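Local coordinates for protein glycerol Dehydrogenase (Unidentified, PDB 5XN8) that catalyses the NAD-dependent oxidation of glycerol to dihydroxyacetone, as a metal-dependent member of the iron-containing alcohol dehydrogenase family, at residues V34-D37 and D38-K42; G193-T196 and E197-S201; G224-D228 and A229-I233; G278-A281 and Q282-L285; E316-D319 and D320-A324. All coordinates share one frame; numbering follows the deposited sequence. Where two conformers were deposited one is given.

Interaction 1 of 5, residues V34-D37 and D38-K42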
loop_
_atom_site.group_PDB
_atom_site.type_symbol
_atom_site.label_atom_id
_atom_site.label_comp_id
_atom_site.label_asym_id
_atom_site.label_seq_id
_atom_site.Cartn_x
_atom_site.Cartn_y
_atom_site.Cartn_z
ATOM N N VAL A 34 36.451 0.141 -45.043
ATOM C CA VAL A 34 36.548 0.371 -43.602
ATOM C C VAL A 34 37.277 1.686 -43.311
ATOM O O VAL A 34 38.368 1.889 -43.820
ATOM C CB VAL A 34 37.310 -0.791 -42.916
ATOM C CG1 VAL A 34 37.162 -0.728 -41.399
ATOM C CG2 VAL A 34 36.842 -2.134 -43.451
ATOM N N ILE A 35 36.684 2.567 -42.502
ATOM C CA ILE A 35 37.343 3.838 -42.116
ATOM C C ILE A 35 37.480 4.036 -40.606
ATOM O O ILE A 35 36.599 3.648 -39.825
ATOM C CB ILE A 35 36.666 5.083 -42.744
ATOM C CG1 ILE A 35 35.271 5.343 -42.158
ATOM C CG2 ILE A 35 36.573 4.921 -44.256
ATOM C CD1 ILE A 35 34.646 6.634 -42.647
ATOM N N ALA A 36 38.590 4.664 -40.219
ATOM C CA ALA A 36 38.902 4.996 -38.832
ATOM C C ALA A 36 40.078 5.981 -38.773
ATOM O O ALA A 36 40.901 6.028 -39.692
ATOM C CB ALA A 36 39.248 3.731 -38.063
ATOM N N ASP A 37 40.152 6.766 -37.697
ATOM C CA ASP A 37 41.342 7.584 -37.428
ATOM C C ASP A 37 42.496 6.669 -37.004
ATOM O O ASP A 37 42.282 5.481 -36.731
ATOM C CB ASP A 37 41.068 8.722 -36.419
ATOM C CG ASP A 37 40.714 8.231 -35.008
ATOM O OD1 ASP A 37 41.151 7.140 -34.593
ATOM O OD2 ASP A 37 40.030 8.976 -34.276
ATOM N N ASP A 38 43.710 7.213 -36.961
ATOM C CA ASP A 38 44.902 6.388 -36.716
ATOM C C ASP A 38 44.906 5.737 -35.352
ATOM O O ASP A 38 45.314 4.584 -35.225
ATOM C CB ASP A 38 46.192 7.177 -36.916
ATOM C CG ASP A 38 46.361 7.638 -38.335
ATOM O OD1 ASP A 38 46.520 6.792 -39.256
ATOM O OD2 ASP A 38 46.333 8.861 -38.525
ATOM N N PHE A 39 44.457 6.480 -34.339
ATOM C CA PHE A 39 44.322 5.948 -32.980
ATOM C C PHE A 39 43.405 4.728 -32.941
ATOM O O PHE A 39 43.769 3.694 -32.385
ATOM C CB PHE A 39 43.787 7.013 -32.021
ATOM C CG PHE A 39 43.504 6.481 -30.647
ATOM C CD1 PHE A 39 44.543 6.143 -29.799
ATOM C CD2 PHE A 39 42.201 6.287 -30.220
ATOM C CE1 PHE A 39 44.289 5.639 -28.541
ATOM C CE2 PHE A 39 41.940 5.781 -28.965
ATOM C CZ PHE A 39 42.985 5.452 -28.126
ATOM N N VAL A 40 42.222 4.858 -33.539
ATOM C CA VAL A 40 41.221 3.784 -33.549
ATOM C C VAL A 40 41.622 2.643 -34.497
ATOM O O VAL A 40 41.346 1.474 -34.201
ATOM C CB VAL A 40 39.809 4.327 -33.889
ATOM C CG1 VAL A 40 38.804 3.201 -34.068
ATOM C CG2 VAL A 40 39.327 5.285 -32.798
ATOM N N MET A 41 42.267 2.975 -35.618
ATOM C CA MET A 41 42.733 1.964 -36.568
ATOM C C MET A 41 43.734 0.980 -35.945
ATOM O O MET A 41 43.695 -0.210 -36.241
ATOM C CB MET A 41 43.341 2.618 -37.827
ATOM C CG MET A 41 43.498 1.673 -39.023
ATOM S SD MET A 41 41.954 1.233 -39.902
ATOM C CE MET A 41 41.816 2.603 -41.058
ATOM N N LYS A 42 44.614 1.466 -35.079
ATOM C CA LYS A 42 45.566 0.587 -34.376
ATOM C C LYS A 42 44.925 -0.162 -33.194
ATOM O O LYS A 42 45.296 -1.309 -32.914
ATOM C CB LYS A 42 46.800 1.369 -33.908
ATOM C CG LYS A 42 48.001 0.489 -33.610
ATOM C CD LYS A 42 49.130 1.242 -32.901
ATOM C CE LYS A 42 50.000 0.314 -32.054
ATOM N NZ LYS A 42 50.880 -0.581 -32.864
#
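Asp37 OD1 accepts the backbone N-H of Val40 at 2.7 Å with an N-H...O angle of 162°, the capping bond of the helix that starts at Asp38. The donor meets the carboxylate oxygen nearly along its C-O axis. This reach depends on the first torsion: at chi1 65° CG lies between the backbone N and the carbonyl carbon, and the carboxylate folds back over the first helical turn. The same oxygen also lies against the valine side chain, with Val40 CG2 3.2 Å from Asp37 OD1, while the two side chains cross at about a right angle. Both ends of Asp37 are thus engaged, because its carbonyl O takes the N-H of Met41 at 2.7 Å and opens the regular helical pattern. The capping bond satisfies an N-H of the first turn that has no helical carbonyl before it.

Ala36, the residue before the cap, makes the apolar part of the contact. Its CB touches Val40 CG1 at 4.1 Å and, on another flank, Met41 CE at the same separation. Met41 CG is anti to the backbone N, and the chain then bends at chi2 and chi3, which turns its methyl CE back over the strand end, 3.8 Å from Ala36 O.

Asp37 is a probable NAD(+)-binding residue, and Val40 lies close to Thr116, another one. The short strand and helix segments run at 123° to each other, as the first half of a beta-alpha-beta unit. Strands 58-63 and 87-92 flank strand 31-36 in the parallel sheet, Met41 packing on Ala61 of the former and Val40 on Val91 of the latter.

Interaction 2 of 5, residues G193-T196 and E197-S201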
loop_
_atom_site.group_PDB
_atom_site.type_symbol
_atom_site.label_atom_id
_atom_site.label_comp_id
_atom_site.label_asym_id
_atom_site.label_seq_id
_atom_site.Cartn_x
_atom_site.Cartn_y
_atom_site.Cartn_z
ATOM N N GLY A 193 6.123 11.106 -38.185
ATOM C CA GLY A 193 4.755 11.159 -37.669
ATOM C C GLY A 193 4.686 11.272 -36.157
ATOM O O GLY A 193 5.615 11.725 -35.513
ATOM N N GLN A 194 3.561 10.849 -35.602
ATOM C CA GLN A 194 3.384 10.776 -34.154
ATOM C C GLN A 194 4.186 9.601 -33.598
ATOM O O GLN A 194 4.674 8.749 -34.351
ATOM C CB GLN A 194 1.905 10.610 -33.788
ATOM C CG GLN A 194 0.957 11.678 -34.328
ATOM C CD GLN A 194 1.276 13.071 -33.852
ATOM O OE1 GLN A 194 1.816 13.257 -32.762
ATOM N NE2 GLN A 194 0.941 14.068 -34.662
ATOM N N SER A 195 4.318 9.547 -32.278
ATOM C CA SER A 195 5.031 8.450 -31.632
ATOM C C SER A 195 4.174 7.196 -31.534
ATOM O O SER A 195 2.985 7.255 -31.212
ATOM C CB SER A 195 5.505 8.828 -30.239
ATOM O OG SER A 195 6.418 7.858 -29.763
ATOM N N THR A 196 4.801 6.064 -31.817
ATOM C CA THR A 196 4.257 4.772 -31.460
ATOM C C THR A 196 4.408 4.624 -29.946
ATOM O O THR A 196 5.206 5.328 -29.336
ATOM C CB THR A 196 5.013 3.624 -32.165
ATOM O OG1 THR A 196 6.409 3.699 -31.847
ATOM C CG2 THR A 196 4.821 3.682 -33.658
ATOM N N GLU A 197 3.637 3.713 -29.351
ATOM C CA GLU A 197 3.830 3.369 -27.945
ATOM C C GLU A 197 5.166 2.674 -27.733
ATOM O O GLU A 197 5.807 2.885 -26.696
ATOM C CB GLU A 197 2.698 2.493 -27.412
ATOM C CG GLU A 197 1.319 3.143 -27.424
ATOM C CD GLU A 197 1.286 4.482 -26.694
ATOM O OE1 GLU A 197 1.864 4.585 -25.604
ATOM O OE2 GLU A 197 0.664 5.426 -27.218
ATOM N N ALA A 198 5.577 1.875 -28.716
ATOM C CA ALA A 198 6.886 1.201 -28.725
ATOM C C ALA A 198 8.050 2.136 -28.427
ATOM O O ALA A 198 8.835 1.898 -27.507
ATOM C CB ALA A 198 7.112 0.525 -30.075
ATOM N N ALA A 199 8.146 3.195 -29.213
ATOM C CA ALA A 199 9.212 4.196 -29.105
ATOM C C ALA A 199 9.179 4.942 -27.782
ATOM O O ALA A 199 10.235 5.181 -27.178
ATOM C CB ALA A 199 9.112 5.183 -30.264
ATOM N N LEU A 200 7.983 5.315 -27.333
ATOM C CA LEU A 200 7.797 5.987 -26.036
ATOM C C LEU A 200 8.098 5.068 -24.857
ATOM O O LEU A 200 8.647 5.509 -23.849
ATOM C CB LEU A 200 6.369 6.524 -25.913
ATOM C CG LEU A 200 6.018 7.290 -24.630
ATOM C CD1 LEU A 200 6.676 8.651 -24.620
ATOM C CD2 LEU A 200 4.522 7.432 -24.459
ATOM N N SER A 201 7.706 3.803 -24.964
ATOM C CA SER A 201 8.014 2.806 -23.931
ATOM C C SER A 201 9.522 2.611 -23.774
ATOM O O SER A 201 10.012 2.478 -22.659
ATOM C CB SER A 201 7.363 1.468 -24.264
ATOM O OG SER A 201 8.101 0.822 -25.277
#
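Glu197 is the first helical residue, directly after Thr196, and its side chain leads away from the cap. Bent at chi2, this side chain carries OE2 to a salt bridge with Arg232 of the second subunit. Next, Ala198 CB lies 3.7 Å from Thr196 OG1, and the backbone N of Ala198 is hydrogen-bonded to Glu235 OE2 of the second subunit, so a carboxylate from another chain joins the cap.

Ala199 supplies the capping N-H. It points to Thr196 OG1 with an N...O distance of 3.2 Å and an angle of 164°, a nearly straight bond, and Ala199 CB lies 3.5 Å from the same oxygen. The threonine rotamer explains this: chi1 57° places OG1 between the backbone N and the carbonyl carbon, facing the helix start, while CG2 sits anti to the carbonyl carbon.

Leu200 N makes the first i to i+4 bond of the helix, a weak one, to Thr196 O at 3.4 Å. That carbonyl has a stronger donor in the hydroxyl of Ser195, whose OG lies 2.8 Å from Thr196 O and is tilted 17° from the carbonyl plane. Ser195 OG also lies 3.8 Å from Ala199 CB and is itself hydrogen-bonded to Ser248 OG. One turn on, Ser201 OG donates to Ala198 O at 2.6 Å, back along the helix.

Inside the subunit, Ile5 of strand 3-6 covers Thr196, Ala198 and Ala199. The arrangement is a threonine N-cap at the head of helix 197-223, buried and built into a subunit interface.

Interaction 3 of 5, residues G224-D228 and A229-I233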
loop_
_atom_site.group_PDB
_atom_site.type_symbol
_atom_site.label_atom_id
_atom_site.label_comp_id
_atom_site.label_asym_id
_atom_site.label_seq_id
_atom_site.Cartn_x
_atom_site.Cartn_y
_atom_site.Cartn_z
ATOM N N GLY A 224 37.421 -0.318 -15.752
ATOM C CA GLY A 224 37.784 -0.716 -17.112
ATOM C C GLY A 224 37.200 -2.065 -17.528
ATOM O O GLY A 224 37.692 -2.684 -18.470
ATOM N N VAL A 225 36.111 -2.472 -16.878
ATOM C CA VAL A 225 35.660 -3.864 -16.906
ATOM C C VAL A 225 34.185 -4.012 -17.336
ATOM O O VAL A 225 33.406 -3.069 -17.261
ATOM C CB VAL A 225 35.936 -4.534 -15.532
ATOM C CG1 VAL A 225 37.432 -4.639 -15.270
ATOM C CG2 VAL A 225 35.197 -3.834 -14.405
ATOM N N VAL A 226 33.818 -5.200 -17.801
ATOM C CA VAL A 226 32.477 -5.486 -18.338
ATOM C C VAL A 226 31.619 -6.219 -17.312
ATOM O O VAL A 226 31.908 -7.371 -16.979
ATOM C CB VAL A 226 32.561 -6.340 -19.626
ATOM C CG1 VAL A 226 31.186 -6.469 -20.283
ATOM C CG2 VAL A 226 33.581 -5.756 -20.601
ATOM N N THR A 227 30.579 -5.545 -16.806
ATOM C CA THR A 227 29.514 -6.185 -16.012
ATOM C C THR A 227 28.196 -6.107 -16.769
ATOM O O THR A 227 28.124 -5.410 -17.779
ATOM C CB THR A 227 29.354 -5.527 -14.630
ATOM O OG1 THR A 227 29.207 -4.113 -14.778
ATOM C CG2 THR A 227 30.541 -5.828 -13.771
ATOM N N ASP A 228 27.155 -6.810 -16.301
ATOM C CA ASP A 228 25.841 -6.746 -16.986
ATOM C C ASP A 228 25.129 -5.409 -16.748
ATOM O O ASP A 228 24.224 -5.083 -17.483
ATOM C CB ASP A 228 24.922 -7.929 -16.633
ATOM C CG ASP A 228 24.032 -8.369 -17.825
ATOM O OD1 ASP A 228 24.569 -8.973 -18.787
ATOM O OD2 ASP A 228 22.803 -8.107 -17.805
ATOM N N ALA A 229 25.536 -4.640 -15.741
ATOM C CA ALA A 229 25.025 -3.270 -15.543
ATOM C C ALA A 229 25.542 -2.316 -16.617
ATOM O O ALA A 229 24.815 -1.434 -17.087
ATOM C CB ALA A 229 25.418 -2.759 -14.167
ATOM N N LEU A 230 26.805 -2.483 -16.989
ATOM C CA LEU A 230 27.393 -1.741 -18.102
ATOM C C LEU A 230 26.727 -2.126 -19.430
ATOM O O LEU A 230 26.490 -1.258 -20.279
ATOM C CB LEU A 230 28.895 -1.993 -18.174
ATOM C CG LEU A 230 29.679 -1.201 -19.230
ATOM C CD1 LEU A 230 29.577 0.295 -18.972
ATOM C CD2 LEU A 230 31.130 -1.648 -19.290
ATOM N N GLU A 231 26.432 -3.416 -19.606
ATOM C CA GLU A 231 25.744 -3.887 -20.813
ATOM C C GLU A 231 24.370 -3.229 -20.930
ATOM O O GLU A 231 23.993 -2.808 -22.016
ATOM C CB GLU A 231 25.585 -5.422 -20.800
ATOM C CG GLU A 231 26.889 -6.217 -20.882
ATOM C CD GLU A 231 27.424 -6.439 -22.296
ATOM O OE1 GLU A 231 26.644 -6.411 -23.264
ATOM O OE2 GLU A 231 28.645 -6.678 -22.435
ATOM N N ARG A 232 23.646 -3.136 -19.808
ATOM C CA ARG A 232 22.317 -2.501 -19.778
ATOM C C ARG A 232 22.402 -1.005 -20.086
ATOM O O ARG A 232 21.547 -0.465 -20.791
ATOM C CB ARG A 232 21.622 -2.681 -18.420
ATOM C CG ARG A 232 21.378 -4.104 -17.948
ATOM C CD ARG A 232 20.360 -4.855 -18.784
ATOM N NE ARG A 232 20.267 -6.263 -18.365
ATOM C CZ ARG A 232 19.582 -6.723 -17.308
ATOM N NH1 ARG A 232 18.896 -5.900 -16.506
ATOM N NH2 ARG A 232 19.581 -8.023 -17.045
ATOM N N ILE A 233 23.424 -0.347 -19.542
ATOM C CA ILE A 233 23.630 1.090 -19.749
ATOM C C ILE A 233 24.110 1.417 -21.158
ATOM O O ILE A 233 23.707 2.432 -21.713
ATOM C CB ILE A 233 24.573 1.683 -18.659
ATOM C CG1 ILE A 233 23.831 1.747 -17.317
ATOM C CG2 ILE A 233 25.122 3.064 -19.037
ATOM C CD1 ILE A 233 22.764 2.821 -17.208
#
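The turn joining helix 197-223 to helix 228-247 closes the first helix with a Schellman motif at Gly224 and begins the second with Thr227 at the N-cap position. Across this helix start Thr227 O takes the N-H of Glu231 at 3.2 Å, and Asp228 O takes that of Arg232 at 3.1 Å. The second donor stands 38° out of the carbonyl plane, away from a lone-pair direction. Thr227 OG1 is buried here and has no polar partner in the model.

Two side chains of the helix reach back to the connecting residues. Leu230 leaves its backbone with CG anti to N (chi1 -176°), which sends CD2 back toward the loop to lie 3.4 Å from Val225 O. Glu231 curls at chi2 so that its carboxylate comes up beside Val226, with Glu231 OE2 3.3 Å from Val226 CG1. The carboxylate itself is held by Thr154 through OE2 and by a salt bridge from OE1 to Lys3 of the second subunit.

Ala158 and Leu165 pack on Leu230, while Ala350 and Thr354 of the third subunit pack on Val225 and Thr227. Arg232 also pairs with Glu197 of the second subunit, its strongest polar partner, so Arg232 NE has an acidic partner in each of two chains. Within the turn, Arg232 CG lies 3.0 Å from Asp228 O, and the bend at chi2 turns the rest of the chain toward the carboxylate. The salt bridge that results has Asp228 OD2 3.2 Å from Arg232 NE, with the carboxylate plane turned 89° against the guanidinium; Arg232 NH2 is 3.3 Å from the same Asp228 OD2.

Interaction 4 of 5, residues G278-A281 and Q282-L285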
loop_
_atom_site.group_PDB
_atom_site.type_symbol
_atom_site.label_atom_id
_atom_site.label_comp_id
_atom_site.label_asym_id
_atom_site.label_seq_id
_atom_site.Cartn_x
_atom_site.Cartn_y
_atom_site.Cartn_z
ATOM N N GLY A 278 20.480 20.760 -19.571
ATOM C CA GLY A 278 19.311 21.121 -20.364
ATOM C C GLY A 278 18.042 20.371 -19.995
ATOM O O GLY A 278 16.956 20.935 -20.079
ATOM N N THR A 279 18.187 19.111 -19.594
ATOM C CA THR A 279 17.079 18.318 -19.060
ATOM C C THR A 279 16.552 18.900 -17.758
ATOM O O THR A 279 15.337 18.950 -17.537
ATOM C CB THR A 279 17.508 16.860 -18.816
ATOM O OG1 THR A 279 17.992 16.310 -20.041
ATOM C CG2 THR A 279 16.341 16.003 -18.324
ATOM N N LEU A 280 17.470 19.321 -16.900
ATOM C CA LEU A 280 17.118 19.965 -15.639
ATOM C C LEU A 280 16.380 21.272 -15.853
ATOM O O LEU A 280 15.421 21.576 -15.137
ATOM C CB LEU A 280 18.363 20.175 -14.758
ATOM C CG LEU A 280 18.449 19.148 -13.622
ATOM C CD1 LEU A 280 19.907 18.879 -13.221
ATOM C CD2 LEU A 280 17.567 19.591 -12.454
ATOM N N ALA A 281 16.821 22.033 -16.852
ATOM C CA ALA A 281 16.115 23.241 -17.272
ATOM C C ALA A 281 14.716 22.919 -17.805
ATOM O O ALA A 281 13.778 23.661 -17.542
ATOM C CB ALA A 281 16.928 23.988 -18.318
ATOM N N GLN A 282 14.580 21.826 -18.556
ATOM C CA GLN A 282 13.267 21.393 -19.055
ATOM C C GLN A 282 12.302 21.009 -17.929
ATOM O O GLN A 282 11.111 21.284 -18.037
ATOM C CB GLN A 282 13.393 20.241 -20.061
ATOM C CG GLN A 282 12.045 19.799 -20.644
ATOM C CD GLN A 282 12.150 18.655 -21.618
ATOM O OE1 GLN A 282 13.002 18.640 -22.497
ATOM N NE2 GLN A 282 11.262 17.695 -21.481
ATOM N N LEU A 283 12.806 20.396 -16.856
ATOM C CA LEU A 283 11.961 20.025 -15.712
ATOM C C LEU A 283 11.340 21.231 -15.011
ATOM O O LEU A 283 10.169 21.210 -14.634
ATOM C CB LEU A 283 12.758 19.213 -14.685
ATOM C CG LEU A 283 13.305 17.846 -15.080
ATOM C CD1 LEU A 283 14.035 17.242 -13.892
ATOM C CD2 LEU A 283 12.216 16.923 -15.587
ATOM N N VAL A 284 12.136 22.275 -14.830
ATOM C CA VAL A 284 11.676 23.552 -14.277
ATOM C C VAL A 284 10.719 24.243 -15.248
ATOM O O VAL A 284 9.780 24.917 -14.822
ATOM C CB VAL A 284 12.870 24.474 -13.957
ATOM C CG1 VAL A 284 12.404 25.878 -13.572
ATOM C CG2 VAL A 284 13.713 23.867 -12.834
ATOM N N LEU A 285 10.972 24.065 -16.541
ATOM C CA LEU A 285 10.158 24.635 -17.617
ATOM C C LEU A 285 8.750 24.037 -17.683
ATOM O O LEU A 285 7.768 24.777 -17.782
ATOM C CB LEU A 285 10.870 24.427 -18.959
ATOM C CG LEU A 285 10.423 25.228 -20.178
ATOM C CD1 LEU A 285 10.593 26.713 -19.920
ATOM C CD2 LEU A 285 11.220 24.784 -21.380
#
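Leu280 and Leu283 approach each other at their ends, methyl CD2 of Leu280 lying 4.5 Å from CD1 of Leu283, a light apolar contact. Three residues apart, the two leave the helix on roughly the same side. Leu283 CG stands anti to its carbonyl carbon (chi1 -64°), which swings it back along the axis until CG rests 3.4 Å from Thr279 O. The helical backbone sets Leu285 CB 3.3 Å from Ala281 O; beyond it CG, anti to N, leads on toward helix 345-363, where Leu285 touches Gln347 and Ala351. Between Leu283 and Leu285 in sequence, Val284 places CG2 3.7 Å from Leu280 O.

Gln282 is extended, with CB against Thr279 O and the amide leading away. Both ends of that buried amide have partners: OE1 accepts from Ala253 N, while NE2 donates to Gln286 OE1 and more weakly to Phe177 O. Acceptance at one end and donation at the other should fix the flip of the amide.

The backbone repeats the i to i+4 pattern. Gln282 N donates to Gly278 O and Leu283 N to Thr279 O, each at 3.0 Å, with Leu285 N to Ala281 O alike; the bond from Val284 N to Leu280 O is weak. Thr279 OG1 bonds back to Val275 O.

Helices 162-185, 252-260 and 345-363 surround the turns, Thr279 and Leu283 both touching Phe177. This is the interior alpha-helical packing of the all-helical part of the fold, on helix 271-285, whose first residue, His271, coordinates the zinc ion together with Asp171 and His254; the ion is about 9 Å from the Thr279 side chain.

Interaction 5 of 5, residues E316-D319 and D320-A324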
loop_
_atom_site.group_PDB
_atom_site.type_symbol
_atom_site.label_atom_id
_atom_site.label_comp_id
_atom_site.label_asym_id
_atom_site.label_seq_id
_atom_site.Cartn_x
_atom_site.Cartn_y
_atom_site.Cartn_z
ATOM N N GLU A 316 30.626 34.275 -14.909
ATOM C CA GLU A 316 30.443 35.725 -14.951
ATOM C C GLU A 316 29.454 36.121 -16.036
ATOM O O GLU A 316 29.242 35.366 -16.986
ATOM C CB GLU A 316 31.784 36.404 -15.230
ATOM C CG GLU A 316 32.915 35.916 -14.328
ATOM C CD GLU A 316 34.115 36.830 -14.276
ATOM O OE1 GLU A 316 34.255 37.687 -15.163
ATOM O OE2 GLU A 316 34.906 36.676 -13.322
ATOM N N GLY A 317 28.884 37.318 -15.892
ATOM C CA GLY A 317 27.937 37.882 -16.858
ATOM C C GLY A 317 26.726 37.014 -17.127
ATOM O O GLY A 317 26.242 36.966 -18.255
ATOM N N ILE A 318 26.228 36.349 -16.082
ATOM C CA ILE A 318 25.184 35.312 -16.196
ATOM C C ILE A 318 23.892 35.803 -16.846
ATOM O O ILE A 318 23.381 35.154 -17.760
ATOM C CB ILE A 318 24.862 34.665 -14.811
ATOM C CG1 ILE A 318 26.065 33.865 -14.303
ATOM C CG2 ILE A 318 23.587 33.814 -14.858
ATOM C CD1 ILE A 318 26.314 32.538 -15.004
ATOM N N ASP A 319 23.365 36.932 -16.379
ATOM C CA ASP A 319 22.081 37.434 -16.869
ATOM C C ASP A 319 22.100 37.655 -18.383
ATOM O O ASP A 319 21.217 37.166 -19.093
ATOM C CB ASP A 319 21.690 38.736 -16.153
ATOM C CG ASP A 319 20.228 39.120 -16.381
ATOM O OD1 ASP A 319 19.361 38.221 -16.439
ATOM O OD2 ASP A 319 19.934 40.324 -16.495
ATOM N N ASP A 320 23.124 38.357 -18.872
ATOM C CA ASP A 320 23.246 38.650 -20.301
ATOM C C ASP A 320 23.484 37.376 -21.136
ATOM O O ASP A 320 22.864 37.202 -22.190
ATOM C CB ASP A 320 24.362 39.679 -20.547
ATOM C CG ASP A 320 24.256 40.378 -21.912
ATOM O OD1 ASP A 320 23.280 40.121 -22.659
ATOM O OD2 ASP A 320 25.173 41.178 -22.244
ATOM N N LYS A 321 24.366 36.493 -20.661
ATOM C CA LYS A 321 24.697 35.263 -21.391
ATOM C C LYS A 321 23.542 34.269 -21.462
ATOM O O LYS A 321 23.352 33.619 -22.496
ATOM C CB LYS A 321 25.918 34.575 -20.781
ATOM C CG LYS A 321 27.220 35.307 -21.048
ATOM C CD LYS A 321 28.371 34.638 -20.326
ATOM C CE LYS A 321 29.643 35.454 -20.401
ATOM N NZ LYS A 321 30.656 34.920 -19.457
ATOM N N ILE A 322 22.795 34.128 -20.369
ATOM C CA ILE A 322 21.631 33.240 -20.345
ATOM C C ILE A 322 20.491 33.801 -21.190
ATOM O O ILE A 322 19.739 33.032 -21.788
ATOM C CB ILE A 322 21.182 32.911 -18.891
ATOM C CG1 ILE A 322 22.265 32.087 -18.185
ATOM C CG2 ILE A 322 19.849 32.158 -18.854
ATOM C CD1 ILE A 322 22.675 30.813 -18.907
ATOM N N ALA A 323 20.376 35.129 -21.261
ATOM C CA ALA A 323 19.414 35.767 -22.168
ATOM C C ALA A 323 19.736 35.425 -23.617
ATOM O O ALA A 323 18.837 35.071 -24.382
ATOM C CB ALA A 323 19.380 37.271 -21.968
ATOM N N ALA A 324 21.012 35.515 -23.987
ATOM C CA ALA A 324 21.460 35.139 -25.340
ATOM C C ALA A 324 21.259 33.644 -25.641
ATOM O O ALA A 324 20.852 33.291 -26.749
ATOM C CB ALA A 324 22.915 35.531 -25.547
#
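The chain enters helix 318-329 through Gly317, which holds the N-cap position with positive phi (57°) and turns the backbone so that Gly317 O accepts the N-H of Lys321 at 3.1 Å. Two further backbone bonds continue the turn, Ile322 N to Ile318 O at 2.9 Å and Ala323 N to Asp319 O at 3.1 Å.

Lys321 reaches back across this start. Its CG is anti to the carbonyl carbon (chi1 -72°) and every later torsion is extended, so the chain runs alongside the glycine carbonyl, with CG 3.4 Å from Gly317 O, before ending at the residue ahead of the helix. There NZ donates to Glu316 O at 2.9 Å. The ammonium stands well above that carbonyl plane, 47° out of it, instead of approaching along a lone pair. A salt bridge to Glu265 is its stronger polar tie, so the lysine joins the helix start to another part of the subunit.

On a different face Ile318 and Ile322 lie side by side and point the same way, CG2 of Ile318 4.0 Å from CG1 of Ile322. Ile322 CG1 also lies 3.3 Å from Ile318 O. Asp319 leaves the turn with CG anti to N, and its OD1 is hydrogen-bonded to His349.

The isoleucine face is turned to helix 345-363. That helix receives it through Leu353, met by both isoleucines, and through His349 and Ile352 against Ile322, while Leu309 from a loop touches both; the start of helix 318-329 is thereby laid on helix 345-363 at the surface of the subunit.

Overall arrangement
The five contacts follow one another along the chain without interleaving, and none touches another. Interaction 1 belongs to the parallel sheet and its probable NAD(+) site; interactions 2 to 5 lie on helices of the later, helical part. Interactions 1 and 4 are on opposite sides of the chain's centre, their own centres about 38 Å apart. Interactions 2 and 3 begin the successive helices 197-223 and 228-247; Glu197 of interaction 2 in one subunit forms a salt bridge with Arg232 of interaction 3 in the second, so the two contacts meet across the subunit interface. Interactions 4 and 5, with centres about 17 Å apart, both pack on helix 345-363, one near the zinc site and the other at the surface.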